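Local coordinates for phosphate-specific transport system accessory protein PhoU homolog (Streptococcus pneumoniae, PDB 2I0M), which probably takes part in regulating phosphate uptake, forms a homodimer and binds zinc ions in an all-helical fold, at residues A[98-103]-A[188-193]. Numbering follows the deposited sequence.
Sequences AGIAKA and GHLERF. With ZN (zinc ion), chain B.
His189 reaches from helix 177-209 across to Gly99 and Ile100 of helix 74-105. At the root, CB of His189 lies 3.5 Å from CG1 of Ile100, the two side chains sliding past each other in opposite directions. Farther out, CD2 of the ring sits 3.6 Å from the carbonyl carbon of Gly99. At the far end, NE2 of His189 approaches CA of Gly99 to 3.5 Å. That CA stands over one ring face, offset toward the rim and 25° off the normal: a CH-pi contact. Gly99 presents its bare CA on the side facing the ring, where a CB would point at NE2, and this allows the imidazole to lie so close to the backbone. Beside it, Ile100 turns CG1 anti to its carbonyl carbon (chi1 -68°), and the extended chain carries CD1 to 3.9 Å from CG of Leu190, where the side chains cross at about a right angle. The segment axes run nearly antiparallel, at 172°, joining helix 74-105 to helix 177-209. Glu191 makes no contact with 98-103; bent at chi2, it binds a zinc ion through OE2 at 2.0 Å together with Asp156 and Asp195, while the ring of His96 meets that of His189. The contact is therefore apolar and CH-pi in character, held by van der Waals packing against a glycine backbone, and the zinc ligand of the next residue stays apart from it.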
loop_
_atom_site.group_PDB
_atom_site.type_symbol
_atom_site.label_atom_id
_atom_site.label_comp_id
_atom_site.label_asym_id
_atom_site.label_seq_id
_atom_site.Cartn_x
_atom_site.Cartn_y
_atom_site.Cartn_z
ATOM N N ALA A 98 10.288 -8.209 5.984
ATOM C CA ALA A 98 10.619 -9.599 5.622
ATOM C C ALA A 98 11.149 -9.675 4.196
ATOM O O ALA A 98 11.997 -10.520 3.898
ATOM C CB ALA A 98 9.401 -10.533 5.773
ATOM N N GLY A 99 10.637 -8.802 3.325
ATOM C CA GLY A 99 11.078 -8.711 1.935
ATOM C C GLY A 99 12.537 -8.316 1.818
ATOM O O GLY A 99 13.270 -8.910 1.039
ATOM N N ILE A 100 12.957 -7.334 2.619
ATOM C CA ILE A 100 14.365 -6.911 2.720
ATOM C C ILE A 100 15.264 -8.046 3.240
ATOM O O ILE A 100 16.389 -8.249 2.763
ATOM C CB ILE A 100 14.520 -5.670 3.630
ATOM C CG1 ILE A 100 13.874 -4.445 2.990
ATOM C CG2 ILE A 100 15.993 -5.380 3.918
ATOM C CD1 ILE A 100 14.150 -3.105 3.730
ATOM N N ALA A 101 14.754 -8.781 4.219
ATOM C CA ALA A 101 15.448 -9.946 4.729
ATOM C C ALA A 101 15.637 -11.001 3.642
ATOM O O ALA A 101 16.696 -11.605 3.574
ATOM C CB ALA A 101 14.719 -10.522 5.949
ATOM N N LYS A 102 14.633 -11.202 2.784
ATOM C CA LYS A 102 14.757 -12.133 1.649
ATOM C C LYS A 102 15.795 -11.680 0.621
ATOM O O LYS A 102 16.558 -12.494 0.110
ATOM C CB LYS A 102 13.415 -12.365 0.954
ATOM C CG LYS A 102 12.316 -12.882 1.860
ATOM C CD LYS A 102 11.073 -13.215 1.060
ATOM C CE LYS A 102 9.893 -13.499 1.970
ATOM N NZ LYS A 102 8.810 -14.199 1.230
ATOM N N ALA A 103 15.822 -10.383 0.322
ATOM C CA ALA A 103 16.825 -9.828 -0.584
ATOM C C ALA A 103 18.257 -9.998 -0.041
ATOM O O ALA A 103 19.194 -10.140 -0.816
ATOM C CB ALA A 103 16.526 -8.366 -0.881
ATOM N N GLY A 188 12.711 -0.375 -2.776
ATOM C CA GLY A 188 11.269 -0.433 -2.989
ATOM C C GLY A 188 10.514 -0.839 -1.729
ATOM O O GLY A 188 9.397 -0.355 -1.478
ATOM N N HIS A 189 11.114 -1.728 -0.937
ATOM C CA HIS A 189 10.518 -2.161 0.328
ATOM C C HIS A 189 10.500 -1.049 1.367
ATOM O O HIS A 189 9.541 -0.937 2.131
ATOM C CB HIS A 189 11.227 -3.390 0.892
ATOM C CG HIS A 189 10.874 -4.662 0.187
ATOM N ND1 HIS A 189 9.572 -5.072 0.002
ATOM C CD2 HIS A 189 11.655 -5.627 -0.361
ATOM C CE1 HIS A 189 9.561 -6.223 -0.650
ATOM N NE2 HIS A 189 10.811 -6.580 -0.885
ATOM N N LEU A 190 11.558 -0.245 1.391
ATOM C CA LEU A 190 11.660 0.896 2.289
ATOM C C LEU A 190 10.710 1.993 1.866
ATOM O O LEU A 190 10.078 2.632 2.709
ATOM C CB LEU A 190 13.092 1.453 2.314
ATOM C CG LEU A 190 14.108 0.790 3.243
ATOM C CD1 LEU A 190 15.503 1.360 3.035
ATOM C CD2 LEU A 190 13.663 0.960 4.691
ATOM N N GLU A 191 10.621 2.222 0.557
ATOM C CA GLU A 191 9.743 3.246 0.038
ATOM C C GLU A 191 8.276 2.912 0.395
ATOM O O GLU A 191 7.554 3.798 0.845
ATOM C CB GLU A 191 9.968 3.443 -1.472
ATOM C CG GLU A 191 9.351 4.721 -2.061
ATOM C CD GLU A 191 7.827 4.646 -2.220
ATOM O OE1 GLU A 191 7.298 3.534 -2.434
ATOM O OE2 GLU A 191 7.163 5.703 -2.131
ATOM N N ARG A 192 7.864 1.647 0.215
ATOM C CA ARG A 192 6.527 1.157 0.615
ATOM C C ARG A 192 6.264 1.232 2.118
ATOM O O ARG A 192 5.205 1.702 2.540
ATOM C CB ARG A 192 6.283 -0.288 0.156
ATOM C CG ARG A 192 6.322 -0.511 -1.318
ATOM C CD ARG A 192 5.154 0.145 -2.004
ATOM N NE ARG A 192 3.966 -0.713 -1.993
ATOM C CZ ARG A 192 3.028 -0.665 -1.058
ATOM N NH1 ARG A 192 3.119 0.213 -0.060
ATOM N NH2 ARG A 192 1.989 -1.477 -1.131
ATOM N N PHE A 193 7.216 0.741 2.910
ATOM C CA PHE A 193 7.218 0.887 4.372
ATOM C C PHE A 193 6.831 2.296 4.788
ATOM O O PHE A 193 5.918 2.486 5.585
ATOM C CB PHE A 193 8.616 0.550 4.907
ATOM C CG PHE A 193 8.730 0.522 6.401
ATOM C CD1 PHE A 193 8.386 -0.618 7.120
ATOM C CD2 PHE A 193 9.260 1.607 7.087
ATOM C CE1 PHE A 193 8.539 -0.660 8.520
ATOM C CE2 PHE A 193 9.409 1.578 8.482
ATOM C CZ PHE A 193 9.046 0.440 9.195
HETATM ZN ZN ZN B . 6.848 7.210 -0.874
#